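Local atomic coordinates of UDP-glucose 4-epimerase (Campylobacter jejuni subsp. jejuni serotype O:2, PDB entry 7K3P), a protein that interconverts UDP-glucose and UDP-galactose, and probably also their N-acetylated counterparts, by NAD-dependent epimerisation at C4. Residues A[134-139]-A[188-193]; A[150-155]-A[269-274]. The protein carries 2 engineered substitutions. All coordinates share one frame; numbering follows the deposited sequence.

Contact 1: residues A[134-139]-A[188-193]; sequences IFSSTA and LRYFNV. With NAD (nicotinamide-adenine-dinucleotide), chain C.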
ATOM      1  N   ILE A 134       8.228  16.148   2.835  1.00 21.98           N
ATOM      2  CA  ILE A 134       9.115  15.420   3.738  1.00 23.27           C
ATOM      3  C   ILE A 134       8.266  14.416   4.527  1.00 24.62           C
ATOM      4  O   ILE A 134       7.315  14.803   5.228  1.00 22.69           O
ATOM      5  CB  ILE A 134       9.966  16.366   4.634  1.00 26.45           C
ATOM      6  CG1 ILE A 134      10.956  17.172   3.768  1.00 26.06           C
ATOM      7  CG2 ILE A 134      10.765  15.564   5.658  1.00 20.50           C
ATOM      8  CD1 ILE A 134      10.441  18.498   3.349  1.00 33.88           C
ATOM      9  N   PHE A 135       8.575  13.126   4.372  1.00 21.43           N
ATOM     10  CA  PHE A 135       7.760  12.062   4.981  1.00 19.11           C
ATOM     11  C   PHE A 135       8.508  11.350   6.101  1.00 21.47           C
ATOM     12  O   PHE A 135       9.602  10.801   5.883  1.00 22.67           O
ATOM     13  CB  PHE A 135       7.342  11.060   3.907  1.00 22.97           C
ATOM     14  CG  PHE A 135       6.494   9.920   4.422  1.00 22.55           C
ATOM     15  CD1 PHE A 135       5.400  10.164   5.247  1.00 20.06           C
ATOM     16  CD2 PHE A 135       6.768   8.607   4.038  1.00 20.52           C
ATOM     17  CE1 PHE A 135       4.604   9.102   5.718  1.00 22.99           C
ATOM     18  CE2 PHE A 135       5.981   7.543   4.489  1.00 22.34           C
ATOM     19  CZ  PHE A 135       4.890   7.796   5.329  1.00 22.38           C
ATOM     20  N   SER A 136       7.931  11.373   7.302  1.00 19.30           N
ATOM     21  CA  SER A 136       8.443  10.587   8.409  1.00 22.45           C
ATOM     22  C   SER A 136       8.056   9.127   8.198  1.00 27.07           C
ATOM     23  O   SER A 136       6.916   8.730   8.504  1.00 24.71           O
ATOM     24  CB  SER A 136       7.845  11.059   9.728  1.00 20.91           C
ATOM     25  OG  SER A 136       8.054  12.434   9.915  1.00 33.62           O
ATOM     26  N   SER A 137       8.989   8.333   7.668  1.00 20.04           N
ATOM     27  CA  SER A 137       8.765   6.895   7.553  1.00 18.51           C
ATOM     28  C   SER A 137       9.375   6.253   8.800  1.00 19.29           C
ATOM     29  O   SER A 137       9.382   6.866   9.860  1.00 18.61           O
ATOM     30  CB  SER A 137       9.406   6.360   6.283  1.00 19.13           C
ATOM     31  OG  SER A 137       9.088   4.997   6.098  1.00 20.23           O
ATOM     32  N   THR A 138       9.908   5.041   8.680  1.00 19.08           N
ATOM     33  CA  THR A 138      10.366   4.321   9.871  1.00 19.56           C
ATOM     34  C   THR A 138      11.328   3.200   9.509  1.00 19.75           C
ATOM     35  O   THR A 138      11.268   2.663   8.411  1.00 20.53           O
ATOM     36  CB  THR A 138       9.177   3.675  10.642  1.00 20.27           C
ATOM     37  OG1 THR A 138       9.677   2.786  11.661  1.00 22.48           O
ATOM     38  CG2 THR A 138       8.287   2.859   9.684  1.00 20.53           C
ATOM     39  N   ALA A 139      12.198   2.829  10.447  1.00 23.48           N
ATOM     40  CA  ALA A 139      13.061   1.661  10.228  1.00 23.32           C
ATOM     41  C   ALA A 139      12.251   0.359  10.175  1.00 22.81           C
ATOM     42  O   ALA A 139      12.726  -0.650   9.661  1.00 22.00           O
ATOM     43  CB  ALA A 139      14.161   1.574  11.301  1.00 20.54           C
ATOM     44  N   LEU A 188      12.327  10.016   5.441  1.00 21.03           N
ATOM     45  CA  LEU A 188      13.251   9.779   6.550  1.00 21.08           C
ATOM     46  C   LEU A 188      12.871   8.496   7.310  1.00 22.48           C
ATOM     47  O   LEU A 188      11.725   8.345   7.764  1.00 23.11           O
ATOM     48  CB  LEU A 188      13.279  10.992   7.499  1.00 19.01           C
ATOM     49  CG  LEU A 188      13.707  12.321   6.864  1.00 24.68           C
ATOM     50  CD1 LEU A 188      13.780  13.431   7.893  1.00 25.56           C
ATOM     51  CD2 LEU A 188      15.064  12.152   6.194  1.00 20.71           C
ATOM     52  N   ARG A 189      13.820   7.565   7.437  1.00 19.57           N
ATOM     53  CA  ARG A 189      13.599   6.360   8.253  1.00 19.66           C
ATOM     54  C   ARG A 189      14.504   6.410   9.480  1.00 25.63           C
ATOM     55  O   ARG A 189      15.652   6.860   9.388  1.00 22.28           O
ATOM     56  CB  ARG A 189      13.916   5.105   7.450  1.00 20.70           C
ATOM     57  CG  ARG A 189      13.147   4.955   6.141  1.00 20.63           C
ATOM     58  CD  ARG A 189      13.735   3.824   5.337  1.00 21.12           C
ATOM     59  NE  ARG A 189      13.090   3.661   4.039  1.00 21.89           N
ATOM     60  CZ  ARG A 189      13.704   3.174   2.972  1.00 22.98           C
ATOM     61  NH1 ARG A 189      14.981   2.792   3.062  1.00 23.95           N
ATOM     62  NH2 ARG A 189      13.049   3.075   1.828  1.00 20.31           N
ATOM     63  N   TYR A 190      13.999   5.946  10.621  1.00 20.61           N
ATOM     64  CA  TYR A 190      14.787   5.942  11.845  1.00 23.00           C
ATOM     65  C   TYR A 190      14.197   4.982  12.854  1.00 27.36           C
ATOM     66  O   TYR A 190      13.036   4.559  12.730  1.00 21.29           O
ATOM     67  CB  TYR A 190      14.892   7.358  12.446  1.00 23.48           C
ATOM     68  CG  TYR A 190      13.584   8.144  12.442  1.00 24.49           C
ATOM     69  CD1 TYR A 190      13.121   8.763  11.286  1.00 22.03           C
ATOM     70  CD2 TYR A 190      12.842   8.293  13.605  1.00 22.71           C
ATOM     71  CE1 TYR A 190      11.916   9.508  11.291  1.00 20.85           C
ATOM     72  CE2 TYR A 190      11.671   9.030  13.622  1.00 23.97           C
ATOM     73  CZ  TYR A 190      11.214   9.626  12.466  1.00 24.65           C
ATOM     74  OH  TYR A 190      10.038  10.350  12.506  1.00 27.11           O
ATOM     75  N   PHE A 191      15.002   4.632  13.849  1.00 22.09           N
ATOM     76  CA  PHE A 191      14.544   3.759  14.913  1.00 21.13           C
ATOM     77  C   PHE A 191      13.844   4.571  16.001  1.00 23.55           C
ATOM     78  O   PHE A 191      13.351   5.672  15.745  1.00 25.44           O
ATOM     79  CB  PHE A 191      15.726   2.953  15.464  1.00 21.75           C
ATOM     80  CG  PHE A 191      16.132   1.815  14.571  1.00 24.09           C
ATOM     81  CD1 PHE A 191      15.501   0.576  14.674  1.00 22.94           C
ATOM     82  CD2 PHE A 191      17.114   1.987  13.603  1.00 23.80           C
ATOM     83  CE1 PHE A 191      15.859  -0.481  13.836  1.00 22.90           C
ATOM     84  CE2 PHE A 191      17.481   0.938  12.763  1.00 22.90           C
ATOM     85  CZ  PHE A 191      16.855  -0.302  12.879  1.00 24.37           C
ATOM     86  N   ASN A 192      13.815   4.042  17.216  1.00 23.92           N
ATOM     87  CA  ASN A 192      13.030   4.636  18.288  1.00 26.30           C
ATOM     88  C   ASN A 192      13.549   6.019  18.716  1.00 29.45           C
ATOM     89  O   ASN A 192      14.772   6.250  18.782  1.00 24.88           O
ATOM     90  CB  ASN A 192      13.028   3.692  19.487  1.00 24.21           C
ATOM     91  CG  ASN A 192      12.178   4.212  20.636  1.00 31.57           C
ATOM     92  OD1 ASN A 192      12.696   4.589  21.695  1.00 32.28           O
ATOM     93  ND2 ASN A 192      10.868   4.257  20.423  1.00 26.59           N
ATOM     94  N   VAL A 193      12.642   6.946  19.015  1.00 24.73           N
ATOM     95  CA  VAL A 193      13.094   8.228  19.554  1.00 28.89           C
ATOM     96  C   VAL A 193      12.808   8.368  21.048  1.00 28.99           C
ATOM     97  O   VAL A 193      11.679   8.188  21.498  1.00 27.08           O
ATOM     98  CB  VAL A 193      12.660   9.457  18.701  1.00 30.07           C
ATOM     99  CG1 VAL A 193      11.950   9.036  17.429  1.00 24.57           C
ATOM    100  CG2 VAL A 193      11.884  10.470  19.518  1.00 31.77           C
TER
HETATM  101  PA  NAD C 401       2.827  11.466  17.788  1.00 29.33           P
HETATM  102  O1A NAD C 401       1.610  10.625  18.085  1.00 28.16           O
HETATM  103  O2A NAD C 401       3.271  12.216  19.011  1.00 26.60           O
HETATM  104  O5B NAD C 401       2.513  12.540  16.674  1.00 25.58           O
HETATM  105  C5B NAD C 401       1.472  12.274  15.779  1.00 24.45           C
HETATM  106  C4B NAD C 401       0.648  13.489  15.611  1.00 27.93           C
HETATM  107  O4B NAD C 401      -0.178  13.406  14.486  1.00 26.74           O
HETATM  108  C3B NAD C 401      -0.268  13.723  16.853  1.00 26.44           C
HETATM  109  O3B NAD C 401      -0.192  15.052  17.495  1.00 28.24           O
HETATM  110  C2B NAD C 401      -1.661  13.273  16.350  1.00 32.66           C
HETATM  111  O2B NAD C 401      -2.693  13.911  16.971  1.00 30.20           O
HETATM  112  C1B NAD C 401      -1.527  13.630  14.904  1.00 23.95           C
HETATM  113  N9A NAD C 401      -2.481  12.901  14.053  1.00 28.04           N
HETATM  114  C8A NAD C 401      -2.639  11.564  13.980  1.00 25.57           C
HETATM  115  N7A NAD C 401      -3.616  11.255  13.113  1.00 26.37           N
HETATM  116  C5A NAD C 401      -4.117  12.384  12.597  1.00 24.41           C
HETATM  117  C6A NAD C 401      -5.134  12.679  11.674  1.00 23.43           C
HETATM  118  N6A NAD C 401      -5.873  11.607  11.050  1.00 23.86           N
HETATM  119  N1A NAD C 401      -5.396  13.961  11.348  1.00 24.00           N
HETATM  120  C2A NAD C 401      -4.725  14.985  11.903  1.00 23.77           C
HETATM  121  N3A NAD C 401      -3.735  14.742  12.825  1.00 26.21           N
HETATM  122  C4A NAD C 401      -3.412  13.465  13.183  1.00 25.16           C
HETATM  123  O3  NAD C 401       3.967  10.494  17.256  1.00 30.54           O
HETATM  124  PN  NAD C 401       5.475  10.924  17.086  1.00 27.67           P
HETATM  125  O1N NAD C 401       5.618  12.431  17.202  1.00 25.34           O
HETATM  126  O2N NAD C 401       6.266  10.236  18.156  1.00 29.26           O
HETATM  127  O5D NAD C 401       5.953  10.438  15.659  1.00 27.37           O
HETATM  128  C5D NAD C 401       5.594  11.210  14.537  1.00 23.74           C
HETATM  129  C4D NAD C 401       5.979  10.518  13.240  1.00 24.24           C
HETATM  130  O4D NAD C 401       7.304  10.038  13.289  1.00 24.58           O
HETATM  131  C3D NAD C 401       5.038   9.393  12.823  1.00 18.67           C
HETATM  132  O3D NAD C 401       4.865   9.419  11.463  1.00 21.38           O
HETATM  133  C2D NAD C 401       5.753   8.148  13.136  1.00 25.96           C
HETATM  134  O2D NAD C 401       5.378   7.069  12.363  1.00 23.72           O
HETATM  135  C1D NAD C 401       7.227   8.599  12.957  1.00 24.81           C
HETATM  136  N1N NAD C 401       8.257   7.767  13.734  1.00 27.85           N
HETATM  137  C2N NAD C 401       8.227   7.905  15.108  1.00 23.39           C
HETATM  138  C3N NAD C 401       9.134   7.186  15.880  1.00 25.03           C
HETATM  139  C7N NAD C 401       9.112   7.326  17.380  1.00 28.34           C
HETATM  140  O7N NAD C 401       8.297   8.038  17.947  1.00 29.93           O
HETATM  141  N7N NAD C 401      10.063   6.597  18.150  1.00 24.02           N
HETATM  142  C4N NAD C 401      10.053   6.358  15.263  1.00 23.56           C
HETATM  143  C5N NAD C 401      10.073   6.229  13.893  1.00 23.02           C
HETATM  144  C6N NAD C 401       9.164   6.942  13.101  1.00 24.20           C

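Contact 2: residues A[150-155]-A[269-274]; sequences VSETSP and VFNVGY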
ATOM      1  N   VAL A 150      22.050  -1.181   8.988  1.00 29.08           N
ATOM      2  CA  VAL A 150      21.122  -1.179   7.851  1.00 27.37           C
ATOM      3  C   VAL A 150      21.244   0.083   6.981  1.00 25.71           C
ATOM      4  O   VAL A 150      21.142   1.215   7.472  1.00 24.58           O
ATOM      5  CB  VAL A 150      19.657  -1.337   8.339  1.00 26.82           C
ATOM      6  CG1 VAL A 150      18.720  -1.638   7.190  1.00 25.72           C
ATOM      7  CG2 VAL A 150      19.574  -2.473   9.354  1.00 31.12           C
ATOM      8  N   SER A 151      21.462  -0.112   5.686  1.00 24.73           N
ATOM      9  CA  SER A 151      21.565   1.018   4.766  1.00 29.79           C
ATOM     10  C   SER A 151      20.240   1.175   4.012  1.00 27.41           C
ATOM     11  O   SER A 151      19.426   0.246   3.980  1.00 26.23           O
ATOM     12  CB  SER A 151      22.727   0.822   3.792  1.00 28.60           C
ATOM     13  OG  SER A 151      22.288   0.259   2.569  1.00 37.12           O
ATOM     14  N   GLU A 152      20.028   2.343   3.414  1.00 28.91           N
ATOM     15  CA  GLU A 152      18.763   2.635   2.731  1.00 27.89           C
ATOM     16  C   GLU A 152      18.457   1.616   1.639  1.00 29.74           C
ATOM     17  O   GLU A 152      17.294   1.396   1.287  1.00 31.50           O
ATOM     18  CB  GLU A 152      18.774   4.050   2.139  1.00 25.14           C
ATOM     19  CG  GLU A 152      18.778   5.171   3.160  1.00 23.93           C
ATOM     20  CD  GLU A 152      20.169   5.473   3.686  1.00 26.33           C
ATOM     21  OE1 GLU A 152      21.132   4.811   3.240  1.00 29.66           O
ATOM     22  OE2 GLU A 152      20.294   6.352   4.563  1.00 25.67           O
ATOM     23  N   THR A 153      19.498   0.971   1.122  1.00 29.57           N
ATOM     24  CA  THR A 153      19.330  -0.026   0.052  1.00 27.78           C
ATOM     25  C   THR A 153      18.906  -1.430   0.527  1.00 30.55           C
ATOM     26  O   THR A 153      18.644  -2.307  -0.301  1.00 29.67           O
ATOM     27  CB  THR A 153      20.619  -0.153  -0.764  1.00 29.65           C
ATOM     28  OG1 THR A 153      21.700  -0.416   0.134  1.00 30.41           O
ATOM     29  CG2 THR A 153      20.903   1.160  -1.480  1.00 31.61           C
ATOM     30  N   SER A 154      18.845  -1.649   1.842  1.00 27.98           N
ATOM     31  CA  SER A 154      18.437  -2.954   2.373  1.00 27.80           C
ATOM     32  C   SER A 154      17.019  -3.239   1.940  1.00 32.16           C
ATOM     33  O   SER A 154      16.245  -2.313   1.701  1.00 34.02           O
ATOM     34  CB  SER A 154      18.496  -2.986   3.901  1.00 26.91           C
ATOM     35  OG  SER A 154      19.723  -2.477   4.379  1.00 33.90           O
ATOM     36  N   PRO A 155      16.660  -4.525   1.843  1.00 31.66           N
ATOM     37  CA  PRO A 155      15.304  -4.866   1.404  1.00 27.83           C
ATOM     38  C   PRO A 155      14.232  -4.301   2.332  1.00 29.00           C
ATOM     39  O   PRO A 155      14.365  -4.283   3.571  1.00 25.44           O
ATOM     40  CB  PRO A 155      15.291  -6.401   1.446  1.00 30.67           C
ATOM     41  CG  PRO A 155      16.423  -6.779   2.340  1.00 37.53           C
ATOM     42  CD  PRO A 155      17.469  -5.716   2.153  1.00 33.75           C
ATOM     43  N   VAL A 269      15.837   9.138  -0.079  1.00 27.40           N
ATOM     44  CA  VAL A 269      15.476   8.543   1.209  1.00 24.76           C
ATOM     45  C   VAL A 269      16.719   8.486   2.096  1.00 23.76           C
ATOM     46  O   VAL A 269      17.813   8.172   1.618  1.00 25.87           O
ATOM     47  CB  VAL A 269      14.831   7.145   1.007  1.00 27.52           C
ATOM     48  CG1 VAL A 269      15.683   6.299   0.055  1.00 29.97           C
ATOM     49  CG2 VAL A 269      14.616   6.433   2.337  1.00 25.40           C
ATOM     50  N   PHE A 270      16.564   8.827   3.374  1.00 22.44           N
ATOM     51  CA  PHE A 270      17.690   8.858   4.297  1.00 26.12           C
ATOM     52  C   PHE A 270      17.338   8.132   5.574  1.00 28.90           C
ATOM     53  O   PHE A 270      16.251   8.352   6.135  1.00 20.88           O
ATOM     54  CB  PHE A 270      18.037  10.299   4.724  1.00 27.22           C
ATOM     55  CG  PHE A 270      18.580  11.164   3.622  1.00 27.98           C
ATOM     56  CD1 PHE A 270      19.834  10.918   3.075  1.00 26.03           C
ATOM     57  CD2 PHE A 270      17.846  12.255   3.165  1.00 27.23           C
ATOM     58  CE1 PHE A 270      20.341  11.729   2.068  1.00 31.01           C
ATOM     59  CE2 PHE A 270      18.341  13.079   2.151  1.00 32.61           C
ATOM     60  CZ  PHE A 270      19.599  12.813   1.597  1.00 29.11           C
ATOM     61  N   ASN A 271      18.263   7.304   6.058  1.00 19.63           N
ATOM     62  CA  ASN A 271      18.222   6.920   7.454  1.00 24.57           C
ATOM     63  C   ASN A 271      18.620   8.139   8.274  1.00 23.91           C
ATOM     64  O   ASN A 271      19.521   8.888   7.879  1.00 24.22           O
ATOM     65  CB  ASN A 271      19.232   5.804   7.741  1.00 23.98           C
ATOM     66  CG  ASN A 271      18.818   4.470   7.167  1.00 26.16           C
ATOM     67  OD1 ASN A 271      17.623   4.160   7.069  1.00 24.16           O
ATOM     68  ND2 ASN A 271      19.811   3.654   6.792  1.00 22.80           N
ATOM     69  N   VAL A 272      17.993   8.319   9.431  1.00 21.98           N
ATOM     70  CA  VAL A 272      18.461   9.312  10.384  1.00 23.58           C
ATOM     71  C   VAL A 272      18.945   8.591  11.624  1.00 28.47           C
ATOM     72  O   VAL A 272      18.169   7.891  12.283  1.00 22.80           O
ATOM     73  CB  VAL A 272      17.363  10.305  10.789  1.00 22.23           C
ATOM     74  CG1 VAL A 272      17.966  11.425  11.632  1.00 23.11           C
ATOM     75  CG2 VAL A 272      16.672  10.880   9.539  1.00 21.45           C
ATOM     76  N   GLY A 273      20.226   8.765  11.957  1.00 22.71           N
ATOM     77  CA  GLY A 273      20.788   8.115  13.133  1.00 23.05           C
ATOM     78  C   GLY A 273      22.198   8.614  13.427  1.00 23.30           C
ATOM     79  O   GLY A 273      22.803   9.314  12.596  1.00 24.62           O
ATOM     80  N   TYR A 274      22.725   8.247  14.596  1.00 26.38           N
ATOM     81  CA  TYR A 274      24.051   8.700  15.010  1.00 25.75           C
ATOM     82  C   TYR A 274      25.199   7.917  14.350  1.00 28.77           C
ATOM     83  O   TYR A 274      26.375   8.295  14.495  1.00 27.85           O
ATOM     84  CB  TYR A 274      24.182   8.671  16.540  1.00 25.59           C
ATOM     85  CG  TYR A 274      23.209   9.564  17.275  1.00 24.28           C
ATOM     86  CD1 TYR A 274      22.959  10.868  16.843  1.00 28.07           C
ATOM     87  CD2 TYR A 274      22.534   9.104  18.404  1.00 26.68           C
ATOM     88  CE1 TYR A 274      22.068  11.694  17.522  1.00 25.89           C
ATOM     89  CE2 TYR A 274      21.640   9.921  19.092  1.00 25.78           C
ATOM     90  CZ  TYR A 274      21.412  11.213  18.642  1.00 29.88           C
ATOM     91  OH  TYR A 274      20.531  12.022  19.320  1.00 25.15           O
TER
HETATM   92  O   HOH W   1      21.619   8.193   6.207  1.00 27.43           O

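Contact 1: residues A[134-139]-A[188-193]
The F191 ring and A139 meet through a textbook CH-pi contact: the methyl CB of A139 sits over the centre of one ring face, 3.5 Å from the F191 ring centroid and only 4° off its normal. The second flat group, the Y190 ring, meets both S137 O and the nicotinamide obliquely, from the same side of its plane, with S137 O near its CE1 and Y190 CE2 3.2 Å from NAD C5N. Its first torsion takes the crowded position between backbone N and carbonyl carbon (chi1 43°), which brings the ring back to the cofactor although its CB starts away from 134-139. At the far end of the ring, Y190 OH donates to the ribose oxygen O4D of NAD, 2.9 Å away, and also rests near S136 CB.

Behind these groups lies parallel pairing of two central strands in a Rossmann fold. L188 N bonds to F135 O at 2.9 Å, and S137 N returns to L188 O at 2.7 Å along a more bent path. Beyond strand 132-136 the chains stay joined by A139 N to Y190 O at 3.0 Å, the donor standing 50° out of the carbonyl plane. R189 lays its CB and CG alongside S137 CB and T138 O; beyond that extended chain, its guanidinium forms a salt bridge with E170, which also bonds S137 OG.

The two segments thus form part of the cofactor pocket, and their chemistry is one of backbone oxygens turned to the nicotinamide. S137 O stands 3.2 Å from NAD C6N and F191 O 3.4 Å from NAD C4N, the carbon that exchanges hydride in such enzymes. Carbonyl dipoles so placed would favour the positively charged, oxidised ring.

Contact 2: residues A[150-155]-A[269-274]
The outermost strand of the parallel Rossmann sheet on this side, 268-271, is where N271 and E152 meet: E152 belongs to a type I beta turn, S151 to S154, in the loop after strand 149-150. The E152 carboxylate reaches the strand's backbone, its OE2 accepting from N271 N at 2.7 Å with a nearly straight N-H (175°). The donor comes to the anti side of that oxygen, close to the carboxylate plane. A bend at chi2 (83°) folds the glutamate back, setting its CG 3.5 Å from V269 O, an oxygen hydrogen-bonded to K316, and stacking the carboxylate against the N271 amide with their planes 22° apart. That amide is held at both ends from outside, OD1 by Y142 and ND2 by D313 O; ND2 also lies 2.9 Å from V150 O.

The turn presenting E152 is tied internally. S151 O accepts from both the backbone N and the OG of S154, while S151 OG accepts from T153 N in an ST turn. One water sits 2.8 Å from both E152 OE2 and N271 O, so the water may link the oxygen that binds N271 N to the carbonyl O of the same residue.

How the contacts relate
Contact 1 lies near the centre of the chain and is almost wholly buried, whereas contact 2, about 13 Å from that centre, is partly exposed. They share one parallel sheet: 184-189 pairs with 132-136 on one flank and with 268-271 on the other. R189 N and O probably bond F270 O and V272 N, and R189 NH1 also donates to E152 O, so this arginine belongs to both neighbourhoods. Their chemistry follows their place. Inside, main-chain pairing and aromatic contacts shape the nicotinamide end of the cofactor pocket; at the sheet margin, a carboxylate from a turn takes a strand N-H that, in the middle of a sheet, a further strand might have bonded.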